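GDSL-like protein (Collinsella aerofaciens ATCC 25986, PDB 7BXD) is probably an acyl-hydrolase of the SGNH type that cleaves ester bonds in acylated substrates. Local coordinates at residues E68-K73 / D92-A97; F149-K154 / R181-V186; S111-L116 / N170-T175. One frame throughout, in Å; residues are numbered along the deposited sequence. Where two conformers were deposited one is given.

Contact 1. Residues E68-K73 / D92-A97; sequences ENFGIK and DGIDDA
Ile94 lies over one face of the Phe70 ring, its CB 3.9 Å from the ring centroid and 20° off the normal, a CH-pi contact shifted toward the rim. The methyl CG2 continues the same patch, 3.6 Å from Phe70 CD1. With Ile94 CG2 anti to its own carbonyl carbon, that branch stays on the ring while CG1 is turned elsewhere. Farther round the rim, Phe70 CZ meets Asp95 N obliquely at 3.6 Å.

Beyond the ring, the Glu68 and Asp95 side chains cross at about a right angle, with their carboxylate planes 61° apart. Glu68 stretches out extended past CG, and its OE1 comes to 2.7 Å from Asp95 OD2. The other oxygen of Asp95, OD1, accepts from Ala97 N at 2.9 Å, from above the carboxylate plane, in an Asx turn. Strand 66-71 is an outermost strand of the parallel sheet, and this contact joins the loop leading into strand 100-104 to it; Arg141 and Tyr101 hold the backbone oxygens of that loop.

Two acid oxygens this close suggest that one group holds a proton, the pKa of one probably being raised, so the pairing may depend on pH while the Phe70-Ile94 contact would not.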
loop_
_atom_site.group_PDB
_atom_site.type_symbol
_atom_site.label_atom_id
_atom_site.label_comp_id
_atom_site.label_asym_id
_atom_site.label_seq_id
_atom_site.Cartn_x
_atom_site.Cartn_y
_atom_site.Cartn_z
ATOM N N GLU A 68 -1.064 -4.862 13.320
ATOM C CA GLU A 68 -0.259 -5.969 12.831
ATOM C C GLU A 68 0.374 -5.597 11.494
ATOM O O GLU A 68 -0.296 -5.069 10.598
ATOM C CB GLU A 68 -1.129 -7.214 12.620
ATOM C CG GLU A 68 -1.971 -7.590 13.830
ATOM C CD GLU A 68 -2.882 -8.755 13.581
ATOM O OE1 GLU A 68 -3.478 -8.803 12.486
ATOM O OE2 GLU A 68 -3.022 -9.604 14.503
ATOM N N ASN A 69 1.654 -5.913 11.334
ATOM C CA ASN A 69 2.419 -5.578 10.133
ATOM C C ASN A 69 2.551 -6.822 9.253
ATOM O O ASN A 69 3.291 -7.749 9.594
ATOM C CB ASN A 69 3.790 -5.047 10.545
ATOM C CG ASN A 69 4.574 -4.506 9.367
ATOM O OD1 ASN A 69 4.733 -5.192 8.347
ATOM N ND2 ASN A 69 5.080 -3.287 9.489
ATOM N N PHE A 70 1.874 -6.818 8.102
ATOM C CA PHE A 70 2.040 -7.834 7.068
ATOM C C PHE A 70 2.573 -7.168 5.795
ATOM O O PHE A 70 2.006 -7.284 4.703
ATOM C CB PHE A 70 0.738 -8.615 6.828
ATOM C CG PHE A 70 0.395 -9.558 7.949
ATOM C CD1 PHE A 70 0.868 -10.862 7.940
ATOM C CD2 PHE A 70 -0.368 -9.137 9.042
ATOM C CE1 PHE A 70 0.550 -11.733 8.996
ATOM C CE2 PHE A 70 -0.688 -10.016 10.086
ATOM C CZ PHE A 70 -0.243 -11.320 10.039
ATOM N N GLY A 71 3.679 -6.446 5.938
ATOM C CA GLY A 71 4.375 -5.890 4.801
ATOM C C GLY A 71 5.522 -6.796 4.385
ATOM O O GLY A 71 6.230 -7.346 5.239
ATOM N N ILE A 72 5.735 -6.922 3.065
ATOM C CA ILE A 72 6.825 -7.708 2.478
ATOM C C ILE A 72 7.495 -6.878 1.386
ATOM O O ILE A 72 6.834 -6.409 0.442
ATOM C CB ILE A 72 6.325 -9.060 1.923
ATOM C CG1 ILE A 72 5.902 -9.978 3.071
ATOM C CG2 ILE A 72 7.351 -9.732 0.994
ATOM C CD1 ILE A 72 7.060 -10.480 3.978
ATOM N N LYS A 73 8.815 -6.691 1.526
ATOM C CA LYS A 73 9.591 -5.979 0.515
ATOM C C LYS A 73 9.490 -6.644 -0.856
ATOM O O LYS A 73 9.557 -7.867 -0.976
ATOM C CB LYS A 73 11.049 -5.890 0.937
ATOM C CG LYS A 73 11.271 -4.944 2.121
ATOM C CD LYS A 73 12.757 -4.845 2.479
ATOM C CE LYS A 73 13.252 -6.169 2.932
ATOM N NZ LYS A 73 12.784 -6.568 4.226
ATOM N N ASP A 92 -3.808 -15.571 1.844
ATOM C CA ASP A 92 -4.368 -16.627 2.672
ATOM C C ASP A 92 -3.550 -16.865 3.930
ATOM O O ASP A 92 -4.078 -17.431 4.907
ATOM C CB ASP A 92 -4.457 -17.953 1.905
ATOM C CG ASP A 92 -5.415 -18.962 2.551
ATOM O OD1 ASP A 92 -6.626 -18.649 2.664
ATOM O OD2 ASP A 92 -4.974 -20.074 2.913
ATOM N N GLY A 93 -2.276 -16.447 3.934
ATOM C CA GLY A 93 -1.387 -16.625 5.066
ATOM C C GLY A 93 -1.348 -15.495 6.071
ATOM O O GLY A 93 -0.578 -15.584 7.041
ATOM N N ILE A 94 -2.117 -14.408 5.875
ATOM C CA ILE A 94 -2.147 -13.311 6.853
ATOM C C ILE A 94 -3.329 -13.517 7.791
ATOM O O ILE A 94 -4.235 -14.314 7.550
ATOM C CB ILE A 94 -2.157 -11.912 6.200
ATOM C CG1 ILE A 94 -3.549 -11.528 5.671
ATOM C CG2 ILE A 94 -1.080 -11.811 5.100
ATOM C CD1 ILE A 94 -3.606 -10.115 5.052
ATOM N N ASP A 95 -3.310 -12.812 8.919
ATOM C CA ASP A 95 -4.372 -12.928 9.914
ATOM C C ASP A 95 -5.738 -12.685 9.272
ATOM O O ASP A 95 -5.926 -11.684 8.559
ATOM C CB ASP A 95 -4.116 -11.867 10.994
ATOM C CG ASP A 95 -5.138 -11.881 12.103
ATOM O OD1 ASP A 95 -5.843 -12.906 12.310
ATOM O OD2 ASP A 95 -5.221 -10.840 12.812
ATOM N N ASP A 96 -6.685 -13.610 9.488
ATOM C CA ASP A 96 -8.047 -13.433 8.978
ATOM C C ASP A 96 -9.027 -12.889 10.010
ATOM O O ASP A 96 -10.207 -12.686 9.686
ATOM C CB ASP A 96 -8.591 -14.731 8.354
ATOM C CG ASP A 96 -8.871 -15.830 9.382
ATOM O OD1 ASP A 96 -8.890 -15.553 10.605
ATOM O OD2 ASP A 96 -9.108 -16.977 8.940
ATOM N N ALA A 97 -8.563 -12.617 11.234
ATOM C CA ALA A 97 -9.443 -12.309 12.350
ATOM C C ALA A 97 -9.380 -10.847 12.774
ATOM O O ALA A 97 -9.948 -10.498 13.810
ATOM C CB ALA A 97 -9.110 -13.223 13.535
#

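Contact 2. Residues F149-K154 / R181-V186; sequences FMTPCK and RAMLEV
Met183 reaches from helix 176-189 to the end of strand 146-150, and nearly the whole contact can be followed along its side chain. CB points toward the strand. CG, anti to the backbone N (chi1 178°), carries the chain straight out from the helix and comes within 4.1 Å of Phe149 CD2.

The sulfur is the busiest atom. SD lies 3.9 Å from Phe149 CD2, at the edge of the ring and 79° off its normal, a Met-aromatic contact made at the rim. It also sits 3.9 Å from Thr151 CA, with Met150 O at 4.0 Å, so the backbone leaving the strand passes right beside it. At chi3 (-73°) the chain bends, and the bend takes CE onward to two neighbours: it stays in the plane of the Phe149 ring, at its edge, and comes to 4.1 Å from CD of the Pro152 ring.

The next residue along the helix, Leu184, sends CD2 to the Thr151 methyl CG2, at 3.9 Å, beside the place where that methyl also approaches the sulfur. The hydroxyl of Thr151 has other business, hydrogen-bonding Asp196 and the backbone N of Tyr198. Ile77 adds a further apolar neighbour to Met183.

This is helix-on-sheet packing in the alpha/beta/alpha sandwich of the SGNH fold. Across the interface the chemistry is apolar and sulfur-aromatic, without hydrogen bonds: cohesion rests on dispersion and shape, while the side-chain hydroxyl of Thr151 is satisfied by residues following strand 194-195.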
loop_
_atom_site.group_PDB
_atom_site.type_symbol
_atom_site.label_atom_id
_atom_site.label_comp_id
_atom_site.label_asym_id
_atom_site.label_seq_id
_atom_site.Cartn_x
_atom_site.Cartn_y
_atom_site.Cartn_z
ATOM N N PHE A 149 -8.535 0.689 1.374
ATOM C CA PHE A 149 -7.355 0.680 0.513
ATOM C C PHE A 149 -6.665 2.036 0.623
ATOM O O PHE A 149 -7.315 3.074 0.774
ATOM C CB PHE A 149 -7.706 0.423 -0.964
ATOM C CG PHE A 149 -7.627 -1.026 -1.359
ATOM C CD1 PHE A 149 -8.469 -1.974 -0.767
ATOM C CD2 PHE A 149 -6.686 -1.452 -2.297
ATOM C CE1 PHE A 149 -8.368 -3.315 -1.143
ATOM C CE2 PHE A 149 -6.619 -2.799 -2.675
ATOM C CZ PHE A 149 -7.454 -3.731 -2.097
ATOM N N MET A 150 -5.336 2.025 0.513
ATOM C CA MET A 150 -4.550 3.252 0.416
ATOM C C MET A 150 -3.796 3.226 -0.896
ATOM O O MET A 150 -3.097 2.259 -1.202
ATOM C CB MET A 150 -3.570 3.390 1.607
ATOM C CG MET A 150 -4.281 3.177 2.936
ATOM S SD MET A 150 -3.475 3.919 4.372
ATOM C CE MET A 150 -1.914 3.024 4.354
ATOM N N THR A 151 -3.957 4.268 -1.696
ATOM C CA THR A 151 -3.276 4.307 -2.987
ATOM C C THR A 151 -1.763 4.415 -2.780
ATOM O O THR A 151 -1.305 4.989 -1.784
ATOM C CB THR A 151 -3.799 5.469 -3.820
ATOM O OG1 THR A 151 -3.647 6.660 -3.032
ATOM C CG2 THR A 151 -5.261 5.287 -4.229
ATOM N N PRO A 152 -0.976 3.862 -3.706
ATOM C CA PRO A 152 0.484 3.838 -3.520
ATOM C C PRO A 152 1.076 5.227 -3.585
ATOM O O PRO A 152 0.718 6.040 -4.454
ATOM C CB PRO A 152 0.977 2.979 -4.704
ATOM C CG PRO A 152 -0.142 3.072 -5.747
ATOM C CD PRO A 152 -1.403 3.113 -4.901
ATOM N N CYS A 153 2.019 5.509 -2.658
ATOM C CA CYS A 153 2.635 6.830 -2.641
ATOM C C CYS A 153 3.456 7.079 -3.906
ATOM O O CYS A 153 3.950 6.154 -4.567
ATOM C CB CYS A 153 3.541 6.981 -1.414
ATOM S SG CYS A 153 2.539 7.130 0.102
ATOM N N LYS A 154 3.668 8.361 -4.202
ATOM C CA LYS A 154 4.559 8.740 -5.292
ATOM C C LYS A 154 6.018 8.403 -4.969
ATOM O O LYS A 154 6.425 8.235 -3.809
ATOM C CB LYS A 154 4.406 10.226 -5.595
ATOM C CG LYS A 154 3.054 10.519 -6.252
ATOM C CD LYS A 154 2.985 11.916 -6.847
ATOM C CE LYS A 154 1.712 12.199 -7.668
ATOM N NZ LYS A 154 0.508 12.321 -6.782
ATOM N N ARG A 181 -5.683 4.887 -10.867
ATOM C CA ARG A 181 -7.055 4.962 -11.375
ATOM C C ARG A 181 -7.689 3.594 -11.369
ATOM O O ARG A 181 -8.869 3.448 -11.020
ATOM C CB ARG A 181 -7.035 5.546 -12.789
ATOM C CG ARG A 181 -6.942 7.053 -12.825
ATOM C CD ARG A 181 -7.322 7.620 -14.222
ATOM N NE ARG A 181 -6.592 6.982 -15.323
ATOM C CZ ARG A 181 -5.384 7.335 -15.750
ATOM N NH1 ARG A 181 -4.742 8.351 -15.190
ATOM N NH2 ARG A 181 -4.820 6.664 -16.750
ATOM N N ALA A 182 -6.941 2.571 -11.786
ATOM C CA ALA A 182 -7.504 1.212 -11.794
ATOM C C ALA A 182 -7.924 0.807 -10.377
ATOM O O ALA A 182 -9.011 0.245 -10.162
ATOM C CB ALA A 182 -6.474 0.236 -12.348
ATOM N N MET A 183 -7.057 1.059 -9.389
ATOM C CA MET A 183 -7.389 0.739 -8.004
ATOM C C MET A 183 -8.651 1.456 -7.576
ATOM O O MET A 183 -9.539 0.854 -6.961
ATOM C CB MET A 183 -6.225 1.141 -7.096
ATOM C CG MET A 183 -6.510 0.875 -5.610
ATOM S SD MET A 183 -5.109 1.264 -4.536
ATOM C CE MET A 183 -4.023 -0.084 -4.911
ATOM N N LEU A 184 -8.748 2.754 -7.889
ATOM C CA LEU A 184 -9.941 3.507 -7.504
ATOM C C LEU A 184 -11.202 2.946 -8.158
ATOM O O LEU A 184 -12.283 2.930 -7.539
ATOM C CB LEU A 184 -9.777 4.997 -7.836
ATOM C CG LEU A 184 -8.675 5.701 -7.034
ATOM C CD1 LEU A 184 -8.501 7.119 -7.509
ATOM C CD2 LEU A 184 -8.950 5.689 -5.560
ATOM N N GLU A 185 -11.114 2.517 -9.421
ATOM C CA GLU A 185 -12.297 1.992 -10.110
ATOM C C GLU A 185 -12.748 0.663 -9.502
ATOM O O GLU A 185 -13.958 0.424 -9.361
ATOM C CB GLU A 185 -12.004 1.848 -11.592
ATOM C CG GLU A 185 -11.892 3.210 -12.285
ATOM C CD GLU A 185 -11.464 3.112 -13.726
ATOM O OE1 GLU A 185 -11.283 1.991 -14.244
ATOM O OE2 GLU A 185 -11.320 4.179 -14.369
ATOM N N VAL A 186 -11.802 -0.231 -9.152
ATOM C CA VAL A 186 -12.215 -1.492 -8.546
ATOM C C VAL A 186 -12.768 -1.225 -7.150
ATOM O O VAL A 186 -13.773 -1.825 -6.724
ATOM C CB VAL A 186 -11.071 -2.522 -8.529
ATOM C CG1 VAL A 186 -11.568 -3.845 -7.944
ATOM C CG2 VAL A 186 -10.531 -2.733 -9.922
#

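Contact 3. Residues S111-L116 / N170-T175; sequences SRNVPL and NHLGLT
Asn113 brings its amide oxygen to the start of the turn formed by Asn170 to Gly173, and the polar contacts gather there. Asn113 OD1 takes a weak hydrogen bond from His171 N, at 2.7 Å but bent to 128°, and packs against Asn170 CB at 3.2 Å. The Asn113 amide runs nearly parallel to the His171 ring, the planes only 15° apart, though the two side chains cross obliquely.

A water completes this group. It is hydrogen-bonded to Ser111 O, accepts from Asn113 ND2 at 3.0 Å and, weakly, from His171 N. The same water lies over the centre of the His171 ring, on one face.

Within the turn, Asn170 does the polar work. Its CG lies between the backbone N and the carbonyl carbon (chi1 72°), which folds OD1 back over the type I turn. There OD1 accepts from Leu172 N at 2.9 Å, closing an Asx turn, and from Leu174 N at 3.1 Å, the two donors coming from opposite faces of the amide. Its ND2 bonds Phe110 O, tying the turn to helix 107-111. A leucine in its place would probably leave the N-H groups of Leu172 and Leu174 without this acceptor and Phe110 O without its donor.

Leu172 CD1 packs as a methyl against a backbone carbonyl, 3.5 Å from Val114 O. The apolar pair is Leu174 CD1 on Leu116 CB, at 3.9 Å. Tyr179 of helix 176-189 touches all three leucines.

Two loops, one after helix 107-111 and one before helix 176-189, are thus joined by one weak direct bond, a bridging water and leucine packing, while the bonds to Asn170 OD1, that from Leu174 N the straighter, lie within the turn.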
loop_
_atom_site.group_PDB
_atom_site.type_symbol
_atom_site.label_atom_id
_atom_site.label_comp_id
_atom_site.label_asym_id
_atom_site.label_seq_id
_atom_site.Cartn_x
_atom_site.Cartn_y
_atom_site.Cartn_z
ATOM N N SER A 111 6.164 -0.271 -11.249
ATOM C CA SER A 111 7.585 -0.247 -11.577
ATOM C C SER A 111 8.064 -1.539 -12.226
ATOM O O SER A 111 9.074 -1.517 -12.943
ATOM C CB SER A 111 8.427 0.115 -10.345
ATOM O OG SER A 111 8.478 -0.935 -9.408
ATOM N N ARG A 112 7.391 -2.665 -11.979
ATOM C CA ARG A 112 7.794 -3.951 -12.536
ATOM C C ARG A 112 6.813 -4.471 -13.584
ATOM O O ARG A 112 6.780 -5.666 -13.859
ATOM C CB ARG A 112 8.069 -4.969 -11.417
ATOM C CG ARG A 112 9.095 -4.492 -10.399
ATOM C CD ARG A 112 10.383 -4.078 -11.080
ATOM N NE ARG A 112 11.476 -3.959 -10.125
ATOM C CZ ARG A 112 12.525 -3.168 -10.298
ATOM N NH1 ARG A 112 12.613 -2.419 -11.388
ATOM N NH2 ARG A 112 13.478 -3.115 -9.377
ATOM N N ASN A 113 6.040 -3.583 -14.215
ATOM C CA ASN A 113 5.388 -3.893 -15.487
ATOM C C ASN A 113 4.343 -5.002 -15.366
ATOM O O ASN A 113 4.278 -5.919 -16.178
ATOM C CB ASN A 113 6.454 -4.169 -16.546
ATOM C CG ASN A 113 7.348 -2.991 -16.672
ATOM O OD1 ASN A 113 6.880 -1.910 -17.015
ATOM N ND2 ASN A 113 8.622 -3.142 -16.324
ATOM N N VAL A 114 3.507 -4.904 -14.346
ATOM C CA VAL A 114 2.309 -5.754 -14.290
ATOM C C VAL A 114 1.307 -5.252 -15.327
ATOM O O VAL A 114 0.973 -4.049 -15.331
ATOM C CB VAL A 114 1.710 -5.699 -12.877
ATOM C CG1 VAL A 114 0.274 -6.210 -12.859
ATOM C CG2 VAL A 114 2.599 -6.486 -11.935
ATOM N N PRO A 115 0.816 -6.105 -16.223
ATOM C CA PRO A 115 -0.199 -5.652 -17.183
ATOM C C PRO A 115 -1.421 -5.086 -16.469
ATOM O O PRO A 115 -1.889 -5.633 -15.468
ATOM C CB PRO A 115 -0.541 -6.928 -17.965
ATOM C CG PRO A 115 0.667 -7.836 -17.796
ATOM C CD PRO A 115 1.113 -7.541 -16.372
ATOM N N LEU A 116 -1.977 -4.004 -17.008
ATOM C CA LEU A 116 -3.066 -3.338 -16.303
ATOM C C LEU A 116 -4.363 -4.144 -16.369
ATOM O O LEU A 116 -5.059 -4.288 -15.366
ATOM C CB LEU A 116 -3.236 -1.933 -16.881
ATOM C CG LEU A 116 -4.056 -0.964 -16.055
ATOM C CD1 LEU A 116 -3.289 -0.546 -14.779
ATOM C CD2 LEU A 116 -4.423 0.287 -16.865
ATOM N N ASN A 170 6.539 3.336 -17.387
ATOM C CA ASN A 170 7.133 2.017 -17.218
ATOM C C ASN A 170 7.361 1.382 -18.589
ATOM O O ASN A 170 7.150 2.008 -19.635
ATOM C CB ASN A 170 6.319 1.169 -16.229
ATOM C CG ASN A 170 4.972 0.692 -16.774
ATOM O OD1 ASN A 170 4.631 0.875 -17.955
ATOM N ND2 ASN A 170 4.182 0.080 -15.894
ATOM N N HIS A 171 7.816 0.128 -18.599
ATOM C CA HIS A 171 8.113 -0.517 -19.882
ATOM C C HIS A 171 6.845 -0.882 -20.661
ATOM O O HIS A 171 6.931 -1.256 -21.838
ATOM C CB HIS A 171 9.040 -1.729 -19.665
ATOM C CG HIS A 171 10.387 -1.356 -19.101
ATOM N ND1 HIS A 171 11.198 -2.233 -18.403
ATOM C CD2 HIS A 171 11.038 -0.169 -19.100
ATOM C CE1 HIS A 171 12.296 -1.602 -18.019
ATOM N NE2 HIS A 171 12.233 -0.356 -18.452
ATOM N N LEU A 172 5.677 -0.780 -20.036
ATOM C CA LEU A 172 4.409 -0.959 -20.737
ATOM C C LEU A 172 3.842 0.352 -21.267
ATOM O O LEU A 172 2.734 0.360 -21.827
ATOM C CB LEU A 172 3.373 -1.614 -19.805
ATOM C CG LEU A 172 3.818 -2.945 -19.196
ATOM C CD1 LEU A 172 2.728 -3.496 -18.316
ATOM C CD2 LEU A 172 4.174 -3.955 -20.272
ATOM N N GLY A 173 4.534 1.465 -21.073
ATOM C CA GLY A 173 4.019 2.731 -21.565
ATOM C C GLY A 173 2.980 3.369 -20.663
ATOM O O GLY A 173 2.236 4.251 -21.119
ATOM N N LEU A 174 2.942 2.991 -19.395
ATOM C CA LEU A 174 1.957 3.491 -18.443
ATOM C C LEU A 174 2.649 4.308 -17.359
ATOM O O LEU A 174 3.778 4.019 -16.975
ATOM C CB LEU A 174 1.200 2.336 -17.760
ATOM C CG LEU A 174 0.380 1.454 -18.701
ATOM C CD1 LEU A 174 -0.125 0.236 -17.969
ATOM C CD2 LEU A 174 -0.787 2.281 -19.263
ATOM N N THR A 175 1.951 5.316 -16.832
ATOM C CA THR A 175 2.447 5.990 -15.628
ATOM C C THR A 175 1.777 5.391 -14.388
ATOM O O THR A 175 0.830 4.584 -14.460
ATOM C CB THR A 175 2.194 7.499 -15.627
ATOM O OG1 THR A 175 0.799 7.683 -15.442
ATOM C CG2 THR A 175 2.668 8.196 -16.922
HETATM O O HOH W 1 9.376 -0.258 -15.682
#

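How the contacts relate
After strand 30-35 and two helices the chain reaches strand 66-71, and contact 1 closes the loop that runs from it through helix 87-90, before strand 100-104 begins. Contact 3 opens next, after helix 107-111, and is still open when contact 2 starts at the end of strand 146-150; residues 170-175 close contact 3 before helix 176-189 closes contact 2, so these two cross. They also touch, Ala182 CB meeting Leu116 CD1 at 4.1 Å. Contacts 1 and 2 reach the same parallel sheet from opposite sides of the chain's centre, their centres about 19 Å apart, whereas contact 3 joins loops farther out, next to helix 176-189.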